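Local coordinates for protein cytokinin riboside 5'-monophosphate phosphoribohydrolase (Corynebacterium glutamicum, PDB 5WQ3) that belongs to the SLOG clan of alpha/beta proteins and has a Rossmann-like fold, with helices packed around a parallel sheet, in a six-chain assembly, at residues K69-F74 with A99-V104; P195-G200 with V239-D244; A59-L64 with L160-A165. All coordinates share one frame; numbering follows the deposited sequence.

Interaction 1 of 3, residues K69-F74 with A99-V104; sequences KAVTVF and ADYAVV
Lys69 lies across the ring of Tyr101 at the N-terminal ends of two neighbouring parallel strands. From CB the chain turns so that CG sits between the backbone N and the carbonyl carbon (chi1 76°), and it then runs extended over the ring. Lys69 CG is 3.7 Å from Tyr101 CD1, Lys69 CD comes to 3.5 Å from Tyr101 CE1, and Lys69 CE stands above the ring centre while also lying 3.2 Å from Asp100 O. Lys69 NZ ends 4.8 Å from the Tyr101 ring centroid as a cation-pi contact, 23° off the normal, and shares a water with Tyr101 OH. That hydroxyl also bonds to His246, so the ring is anchored at its far end. Val71 CG2 approaches the same ring obliquely, 3.7 Å from Tyr101 CD1. A second water donates to both Lys69 O and Asp100 O. Four backbone hydrogen bonds join the segments, the first from Ala102 N to Lys69 O and the last from Val73 N to Val104 O (2.8 Å). Ala70 and Val104 meet on one face of the sheet; on the other, Val71, Val73 and Val103 all touch Leu96. Asp100, with positive phi, closes helix 84-98 in a Schellman motif. Strand 70-74, this helix and strand 102-105 form a beta-alpha-beta crossover, the building unit of Rossmann-like folds.

Interaction 2 of 3, residues P195-G200 with V239-D244; sequences PIVLIG and VKFIVD
Pro195 and Val197, two residues apart, both direct their side chains at Phe241 and Ile242 of the helix that runs antiparallel to their strand, at 179° with the axes 9.2 Å apart. Phe241 has CG anti to its backbone N (chi1 -177°), which brings the ring alongside the beginning of the strand. Pro195 CB meets Phe241 CE2 at 3.7 Å, and Val197 CG2 meets Phe241 CD2 at 3.9 Å; both come at the ring obliquely. The Val197 and Phe241 side chains lie alongside each other, pointing opposite ways, whereas Val197 and Ile242 cross at a slant, Val197 CG2 lying 4.2 Å from Ile242 CG1. Pro195 CG rests over the helix backbone, 4.1 Å from Ile242 CA. A single methyl of Val197 thus fits against both helix residues. Ile196 and Leu198 point to the other face of the sheet, where helix 173-188 covers them, and Ile242 reaches on to Tyr101 and Val167. The salt bridge of Lys240 NZ and Asp244 OD2 (2.8 Å) stays on the helix's exposed side. The side chains that meet are all apolar, so between these two segments the grip comes from shape and exclusion of water; polar ties of helix 235-246 lie further on, where His246 bonds to Tyr101 OH and Gln164 O.

Interaction 3 of 3, residues A59-L64 with L160-A165; sequences AGFDAL and LKYSQA
The Phe61 ring carries the ammonium of Lys161 on one face: Lys161 NZ stands 3.3 Å from the Phe61 ring centroid, only 4° off the normal, nearly equidistant from all six carbons. The Tyr162 ring is sandwiched. Over the centre of one face lies Leu64 CB, 3.7 Å from the Tyr162 centroid, while the opposite face is covered near its rim by CG of Lys161, the preceding residue. At the edge of the tyrosine, near its plane, comes Phe61 CD1, and a water also lies there in plane; the water bonds weakly to Phe61 O, and its very short separation from the hydroxyl leaves its exact position doubtful. Lys161 owes its reach to a fully extended chain, with CG anti to the backbone N (chi1 -167°). Lys161 CD passes 3.9 Å from Phe61 CE1, and the lysine chain meets the phenylalanine side chain roughly perpendicularly. Lys161 NZ also donates to Tyr162 OH at 3.1 Å, so one ammonium links both aromatic residues, and the positive charge would probably polarise the hydroxyl. Tyr162 OH itself nestles against the opposing helix, 3.3 Å from Phe61 CA and 3.4 Å from Phe61 CD1. Further along, Leu64 CD1 adds to the cover of the tyrosine, 3.7 Å from Tyr162 CD2, and Leu64 O lies 3.3 Å from Tyr162 CD1. Met158, one turn earlier on the second helix, touches both Phe61 and Leu64. The contact thus joins the C-terminal ends of helices 46-64 and 152-162 through a cation-pi and a CH-pi interaction. Each helix leads into a strand of the central sheet, 70-74 and 166-168, which are neighbours there, an arrangement in keeping with a Rossmann-like alpha/beta fold.

How the interactions relate
From the N terminus, helix 46-64 comes first and leads into strand 70-74. Interaction 1 closes the shorter loop, through helix 84-98 to strand 102-105, and is nested inside the long loop that interaction 3 closes when the chain returns at 160-165. Residues 163-165 then run beside strand 70-74, with Ser163 OG bonded to Thr72 OG1, so the two contacts meet at the sheet. Interaction 2 opens only afterwards, in series, and brings helix 235-246 back onto strand 196-199. That helix also packs on Ala99 and Tyr101 of interaction 1, while Ala165 touches Pro195 and Ile242. Together the three contacts tie the N-terminal helix, the central strands and the C-terminal helix.

Interaction 1 of 3, residues K69-F74 with A99-V104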
loop_
_atom_site.group_PDB
_atom_site.type_symbol
_atom_site.label_atom_id
_atom_site.label_comp_id
_atom_site.label_asym_id
_atom_site.label_seq_id
_atom_site.Cartn_x
_atom_site.Cartn_y
_atom_site.Cartn_z
ATOM N N LYS C 69 -72.139 16.534 6.113
ATOM C CA LYS C 69 -72.120 16.917 4.706
ATOM C C LYS C 69 -70.700 17.376 4.273
ATOM O O LYS C 69 -69.951 17.960 5.060
ATOM C CB LYS C 69 -73.216 17.941 4.427
ATOM C CG LYS C 69 -72.858 19.325 4.931
ATOM C CD LYS C 69 -73.982 20.259 4.448
ATOM C CE LYS C 69 -73.950 21.552 5.203
ATOM N NZ LYS C 69 -75.196 22.250 4.850
ATOM N N ALA C 70 -70.323 17.073 3.029
ATOM C CA ALA C 70 -68.944 17.143 2.581
ATOM C C ALA C 70 -68.824 17.378 1.101
ATOM O O ALA C 70 -69.704 16.950 0.341
ATOM C CB ALA C 70 -68.194 15.871 2.985
ATOM N N VAL C 71 -67.736 18.090 0.731
ATOM C CA VAL C 71 -67.301 18.276 -0.610
ATOM C C VAL C 71 -65.909 17.666 -0.772
ATOM O O VAL C 71 -65.048 17.911 0.047
ATOM C CB VAL C 71 -67.230 19.778 -0.927
ATOM C CG1 VAL C 71 -66.779 19.989 -2.369
ATOM C CG2 VAL C 71 -68.608 20.366 -0.701
ATOM N N THR C 72 -65.704 16.959 -1.870
ATOM C CA THR C 72 -64.399 16.484 -2.267
ATOM C C THR C 72 -63.755 17.482 -3.212
ATOM O O THR C 72 -64.347 17.914 -4.150
ATOM C CB THR C 72 -64.416 15.091 -2.956
ATOM O OG1 THR C 72 -64.999 14.120 -2.129
ATOM C CG2 THR C 72 -63.022 14.635 -3.266
ATOM N N VAL C 73 -62.521 17.819 -2.926
ATOM C CA VAL C 73 -61.726 18.735 -3.844
ATOM C C VAL C 73 -60.490 17.941 -4.362
ATOM O O VAL C 73 -59.793 17.298 -3.594
ATOM C CB VAL C 73 -61.230 20.009 -3.107
ATOM C CG1 VAL C 73 -60.585 21.012 -4.082
ATOM C CG2 VAL C 73 -62.396 20.648 -2.388
ATOM N N PHE C 74 -60.241 18.031 -5.659
ATOM C CA PHE C 74 -59.180 17.337 -6.358
ATOM C C PHE C 74 -58.381 18.458 -7.038
ATOM O O PHE C 74 -58.929 19.542 -7.283
ATOM C CB PHE C 74 -59.716 16.421 -7.480
ATOM C CG PHE C 74 -60.469 15.267 -6.979
ATOM C CD1 PHE C 74 -59.827 14.306 -6.253
ATOM C CD2 PHE C 74 -61.869 15.220 -7.096
ATOM C CE1 PHE C 74 -60.518 13.247 -5.713
ATOM C CE2 PHE C 74 -62.595 14.187 -6.524
ATOM C CZ PHE C 74 -61.906 13.182 -5.850
ATOM N N ALA C 99 -69.464 27.455 4.781
ATOM C CA ALA C 99 -70.756 26.971 4.368
ATOM C C ALA C 99 -71.139 25.681 5.046
ATOM O O ALA C 99 -72.071 25.065 4.601
ATOM C CB ALA C 99 -70.880 26.813 2.857
ATOM N N ASP C 100 -70.469 25.341 6.135
ATOM C CA ASP C 100 -70.706 24.144 6.921
ATOM C C ASP C 100 -70.440 22.815 6.195
ATOM O O ASP C 100 -71.068 21.810 6.519
ATOM C CB ASP C 100 -72.102 24.170 7.536
ATOM C CG ASP C 100 -72.371 25.496 8.277
ATOM O OD1 ASP C 100 -71.455 25.940 9.022
ATOM O OD2 ASP C 100 -73.439 26.118 8.026
ATOM N N TYR C 101 -69.493 22.802 5.270
ATOM C CA TYR C 101 -69.062 21.508 4.620
ATOM C C TYR C 101 -67.757 21.001 5.204
ATOM O O TYR C 101 -66.870 21.749 5.489
ATOM C CB TYR C 101 -68.923 21.663 3.089
ATOM C CG TYR C 101 -70.262 21.805 2.404
ATOM C CD1 TYR C 101 -71.003 20.692 2.077
ATOM C CD2 TYR C 101 -70.765 23.060 2.065
ATOM C CE1 TYR C 101 -72.205 20.792 1.428
ATOM C CE2 TYR C 101 -71.961 23.197 1.454
ATOM C CZ TYR C 101 -72.699 22.077 1.155
ATOM O OH TYR C 101 -73.882 22.211 0.508
ATOM N N ALA C 102 -67.664 19.718 5.422
ATOM C CA ALA C 102 -66.342 19.050 5.505
ATOM C C ALA C 102 -65.666 19.081 4.145
ATOM O O ALA C 102 -66.339 19.104 3.137
ATOM C CB ALA C 102 -66.499 17.595 5.972
ATOM N N VAL C 103 -64.331 19.124 4.128
ATOM C CA VAL C 103 -63.562 19.185 2.921
ATOM C C VAL C 103 -62.719 17.925 2.896
ATOM O O VAL C 103 -61.949 17.684 3.849
ATOM C CB VAL C 103 -62.676 20.413 2.933
ATOM C CG1 VAL C 103 -61.645 20.385 1.822
ATOM C CG2 VAL C 103 -63.560 21.663 2.871
ATOM N N VAL C 104 -62.923 17.125 1.869
ATOM C CA VAL C 104 -62.275 15.844 1.662
ATOM C C VAL C 104 -61.342 15.937 0.466
ATOM O O VAL C 104 -61.765 16.423 -0.620
ATOM C CB VAL C 104 -63.307 14.777 1.332
ATOM C CG1 VAL C 104 -62.687 13.383 1.211
ATOM C CG2 VAL C 104 -64.381 14.783 2.382
HETATM O O HOH W 1 -75.812 23.091 2.113
HETATM O O HOH W 2 -70.410 19.305 7.525
#

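Interaction 2 of 3, residues P195-G200 with V239-D244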
loop_
_atom_site.group_PDB
_atom_site.type_symbol
_atom_site.label_atom_id
_atom_site.label_comp_id
_atom_site.label_asym_id
_atom_site.label_seq_id
_atom_site.Cartn_x
_atom_site.Cartn_y
_atom_site.Cartn_z
ATOM N N PRO C 195 -73.381 18.336 -7.360
ATOM C CA PRO C 195 -72.813 19.387 -8.234
ATOM C C PRO C 195 -71.312 19.209 -8.499
ATOM O O PRO C 195 -70.560 18.632 -7.699
ATOM C CB PRO C 195 -73.127 20.679 -7.470
ATOM C CG PRO C 195 -73.291 20.245 -6.062
ATOM C CD PRO C 195 -73.943 18.906 -6.149
ATOM N N ILE C 196 -70.867 19.721 -9.646
ATOM C CA ILE C 196 -69.554 19.465 -10.105
ATOM C C ILE C 196 -69.065 20.812 -10.544
ATOM O O ILE C 196 -69.726 21.471 -11.382
ATOM C CB ILE C 196 -69.528 18.495 -11.304
ATOM C CG1 ILE C 196 -70.100 17.108 -10.922
ATOM C CG2 ILE C 196 -68.087 18.412 -11.835
ATOM C CD1 ILE C 196 -70.338 16.228 -12.116
ATOM N N VAL C 197 -67.954 21.231 -9.972
ATOM C CA VAL C 197 -67.433 22.569 -10.295
ATOM C C VAL C 197 -65.996 22.497 -10.732
ATOM O O VAL C 197 -65.202 21.740 -10.118
ATOM C CB VAL C 197 -67.472 23.510 -9.084
ATOM C CG1 VAL C 197 -67.027 24.919 -9.512
ATOM C CG2 VAL C 197 -68.858 23.539 -8.496
ATOM N N LEU C 198 -65.658 23.234 -11.823
ATOM C CA LEU C 198 -64.256 23.327 -12.250
ATOM C C LEU C 198 -63.777 24.756 -11.970
ATOM O O LEU C 198 -64.441 25.693 -12.369
ATOM C CB LEU C 198 -64.040 22.933 -13.768
ATOM C CG LEU C 198 -64.774 21.659 -14.346
ATOM C CD1 LEU C 198 -64.477 21.444 -15.799
ATOM C CD2 LEU C 198 -64.434 20.371 -13.614
ATOM N N ILE C 199 -62.628 24.904 -11.337
ATOM C CA ILE C 199 -62.035 26.189 -11.024
ATOM C C ILE C 199 -60.859 26.489 -11.925
ATOM O O ILE C 199 -59.937 25.754 -11.947
ATOM C CB ILE C 199 -61.515 26.225 -9.595
ATOM C CG1 ILE C 199 -62.592 25.810 -8.607
ATOM C CG2 ILE C 199 -60.884 27.559 -9.281
ATOM C CD1 ILE C 199 -63.675 26.792 -8.340
ATOM N N GLY C 200 -60.899 27.619 -12.616
ATOM C CA GLY C 200 -59.855 27.997 -13.518
ATOM C C GLY C 200 -60.429 27.982 -14.912
ATOM O O GLY C 200 -60.474 26.967 -15.573
ATOM N N VAL C 239 -69.097 28.108 -4.334
ATOM C CA VAL C 239 -69.634 27.515 -3.076
ATOM C C VAL C 239 -71.156 27.725 -3.063
ATOM O O VAL C 239 -71.945 26.837 -2.715
ATOM C CB VAL C 239 -68.916 28.164 -1.896
ATOM C CG1 VAL C 239 -69.589 27.886 -0.574
ATOM C CG2 VAL C 239 -67.466 27.778 -1.932
ATOM N N LYS C 240 -71.585 28.901 -3.486
ATOM C CA LYS C 240 -73.006 29.167 -3.715
ATOM C C LYS C 240 -73.692 28.243 -4.709
ATOM O O LYS C 240 -74.839 27.909 -4.501
ATOM C CB LYS C 240 -73.226 30.645 -4.185
ATOM C CG LYS C 240 -74.680 31.073 -4.102
ATOM C CD LYS C 240 -74.913 32.498 -4.682
ATOM C CE LYS C 240 -76.283 33.051 -4.236
ATOM N NZ LYS C 240 -77.403 32.300 -4.849
ATOM N N PHE C 241 -73.014 27.825 -5.781
ATOM C CA PHE C 241 -73.585 26.874 -6.705
ATOM C C PHE C 241 -73.881 25.556 -5.943
ATOM O O PHE C 241 -74.889 24.963 -6.081
ATOM C CB PHE C 241 -72.585 26.637 -7.783
ATOM C CG PHE C 241 -73.049 25.725 -8.870
ATOM C CD1 PHE C 241 -73.821 26.195 -9.922
ATOM C CD2 PHE C 241 -72.645 24.381 -8.863
ATOM C CE1 PHE C 241 -74.212 25.342 -10.962
ATOM C CE2 PHE C 241 -73.007 23.548 -9.870
ATOM C CZ PHE C 241 -73.786 24.014 -10.946
ATOM N N ILE C 242 -72.973 25.171 -5.120
ATOM C CA ILE C 242 -73.111 23.921 -4.303
ATOM C C ILE C 242 -74.228 24.022 -3.271
ATOM O O ILE C 242 -75.151 23.197 -3.235
ATOM C CB ILE C 242 -71.752 23.597 -3.665
ATOM C CG1 ILE C 242 -70.746 23.351 -4.789
ATOM C CG2 ILE C 242 -71.813 22.338 -2.734
ATOM C CD1 ILE C 242 -69.324 23.135 -4.308
ATOM N N VAL C 243 -74.179 25.053 -2.457
ATOM C CA VAL C 243 -75.265 25.344 -1.516
ATOM C C VAL C 243 -76.656 25.331 -2.157
ATOM O O VAL C 243 -77.599 24.660 -1.675
ATOM C CB VAL C 243 -75.031 26.707 -0.818
ATOM C CG1 VAL C 243 -76.301 27.146 -0.085
ATOM C CG2 VAL C 243 -73.821 26.618 0.082
ATOM N N ASP C 244 -76.778 26.075 -3.264
ATOM C CA ASP C 244 -78.017 26.159 -3.954
ATOM C C ASP C 244 -78.417 24.816 -4.533
ATOM O O ASP C 244 -79.587 24.445 -4.495
ATOM C CB ASP C 244 -77.956 27.189 -5.120
ATOM C CG ASP C 244 -77.990 28.596 -4.621
ATOM O OD1 ASP C 244 -78.141 28.754 -3.374
ATOM O OD2 ASP C 244 -77.792 29.562 -5.431
#

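Interaction 3 of 3, residues A59-L64 with L160-A165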
loop_
_atom_site.group_PDB
_atom_site.type_symbol
_atom_site.label_atom_id
_atom_site.label_comp_id
_atom_site.label_asym_id
_atom_site.label_seq_id
_atom_site.Cartn_x
_atom_site.Cartn_y
_atom_site.Cartn_z
ATOM N N ALA C 59 -63.063 -0.801 6.811
ATOM C CA ALA C 59 -62.434 0.301 7.543
ATOM C C ALA C 59 -62.854 1.680 7.044
ATOM O O ALA C 59 -63.020 2.639 7.850
ATOM C CB ALA C 59 -60.898 0.200 7.443
ATOM N N GLY C 60 -63.045 1.771 5.739
ATOM C CA GLY C 60 -63.465 3.041 5.150
ATOM C C GLY C 60 -64.937 3.322 5.504
ATOM O O GLY C 60 -65.265 4.429 5.984
ATOM N N PHE C 61 -65.808 2.305 5.381
ATOM C CA PHE C 61 -67.249 2.465 5.644
ATOM C C PHE C 61 -67.426 2.762 7.149
ATOM O O PHE C 61 -68.210 3.617 7.553
ATOM C CB PHE C 61 -68.126 1.230 5.259
ATOM C CG PHE C 61 -68.224 0.941 3.773
ATOM C CD1 PHE C 61 -67.728 1.834 2.792
ATOM C CD2 PHE C 61 -68.832 -0.231 3.352
ATOM C CE1 PHE C 61 -67.827 1.536 1.468
ATOM C CE2 PHE C 61 -68.951 -0.540 2.009
ATOM C CZ PHE C 61 -68.442 0.360 1.041
ATOM N N ASP C 62 -66.646 2.072 7.973
ATOM C CA ASP C 62 -66.678 2.275 9.391
ATOM C C ASP C 62 -66.244 3.659 9.855
ATOM O O ASP C 62 -66.919 4.277 10.628
ATOM C CB ASP C 62 -65.829 1.214 10.085
ATOM C CG ASP C 62 -66.284 1.007 11.495
ATOM O OD1 ASP C 62 -67.454 0.684 11.718
ATOM O OD2 ASP C 62 -65.521 1.321 12.376
ATOM N N ALA C 63 -65.138 4.140 9.355
ATOM C CA ALA C 63 -64.582 5.420 9.745
ATOM C C ALA C 63 -65.376 6.626 9.198
ATOM O O ALA C 63 -65.306 7.704 9.764
ATOM C CB ALA C 63 -63.175 5.522 9.214
ATOM N N LEU C 64 -66.015 6.471 8.045
ATOM C CA LEU C 64 -66.661 7.632 7.375
ATOM C C LEU C 64 -68.155 7.575 7.515
ATOM O O LEU C 64 -68.901 8.467 7.075
ATOM C CB LEU C 64 -66.292 7.659 5.902
ATOM C CG LEU C 64 -64.809 7.772 5.631
ATOM C CD1 LEU C 64 -64.486 7.667 4.135
ATOM C CD2 LEU C 64 -64.316 9.106 6.144
ATOM N N LEU C 160 -67.270 9.154 -3.569
ATOM C CA LEU C 160 -68.613 9.215 -4.067
ATOM C C LEU C 160 -69.616 8.929 -2.975
ATOM O O LEU C 160 -70.693 9.498 -2.959
ATOM C CB LEU C 160 -68.846 8.224 -5.220
ATOM C CG LEU C 160 -68.167 8.608 -6.547
ATOM C CD1 LEU C 160 -68.111 7.413 -7.512
ATOM C CD2 LEU C 160 -68.909 9.812 -7.148
ATOM N N LYS C 161 -69.287 8.015 -2.083
ATOM C CA LYS C 161 -70.258 7.605 -1.056
ATOM C C LYS C 161 -70.386 8.648 0.092
ATOM O O LYS C 161 -71.466 8.780 0.647
ATOM C CB LYS C 161 -69.851 6.227 -0.447
ATOM C CG LYS C 161 -70.961 5.587 0.394
ATOM C CD LYS C 161 -70.555 4.207 0.894
ATOM C CE LYS C 161 -71.670 3.589 1.721
ATOM N NZ LYS C 161 -71.203 2.367 2.419
ATOM N N TYR C 162 -69.314 9.343 0.475
ATOM C CA TYR C 162 -69.305 10.201 1.652
ATOM C C TYR C 162 -69.066 11.654 1.425
ATOM O O TYR C 162 -68.799 12.350 2.351
ATOM C CB TYR C 162 -68.275 9.682 2.648
ATOM C CG TYR C 162 -68.592 8.270 3.071
ATOM C CD1 TYR C 162 -69.658 8.017 3.895
ATOM C CD2 TYR C 162 -67.841 7.170 2.569
ATOM C CE1 TYR C 162 -70.002 6.702 4.262
ATOM C CE2 TYR C 162 -68.167 5.865 2.922
ATOM C CZ TYR C 162 -69.238 5.648 3.774
ATOM O OH TYR C 162 -69.541 4.381 4.159
ATOM N N SER C 163 -69.171 12.115 0.185
ATOM C CA SER C 163 -69.282 13.527 -0.135
ATOM C C SER C 163 -70.460 13.713 -1.119
ATOM O O SER C 163 -70.973 12.753 -1.642
ATOM C CB SER C 163 -67.970 14.047 -0.677
ATOM O OG SER C 163 -67.847 13.709 -2.029
ATOM N N GLN C 164 -70.930 14.927 -1.314
ATOM C CA GLN C 164 -72.111 15.196 -2.168
ATOM C C GLN C 164 -71.803 16.264 -3.249
ATOM O O GLN C 164 -72.694 16.779 -3.875
ATOM C CB GLN C 164 -73.266 15.687 -1.292
ATOM C CG GLN C 164 -73.688 14.669 -0.206
ATOM C CD GLN C 164 -72.829 14.664 1.046
ATOM O OE1 GLN C 164 -72.541 15.704 1.637
ATOM N NE2 GLN C 164 -72.504 13.456 1.530
ATOM N N ALA C 165 -70.546 16.547 -3.479
ATOM C CA ALA C 165 -70.173 17.505 -4.528
ATOM C C ALA C 165 -68.705 17.284 -4.774
ATOM O O ALA C 165 -67.998 16.830 -3.889
ATOM C CB ALA C 165 -70.417 18.953 -4.064
HETATM O O HOH W 3 -71.251 3.810 5.952
#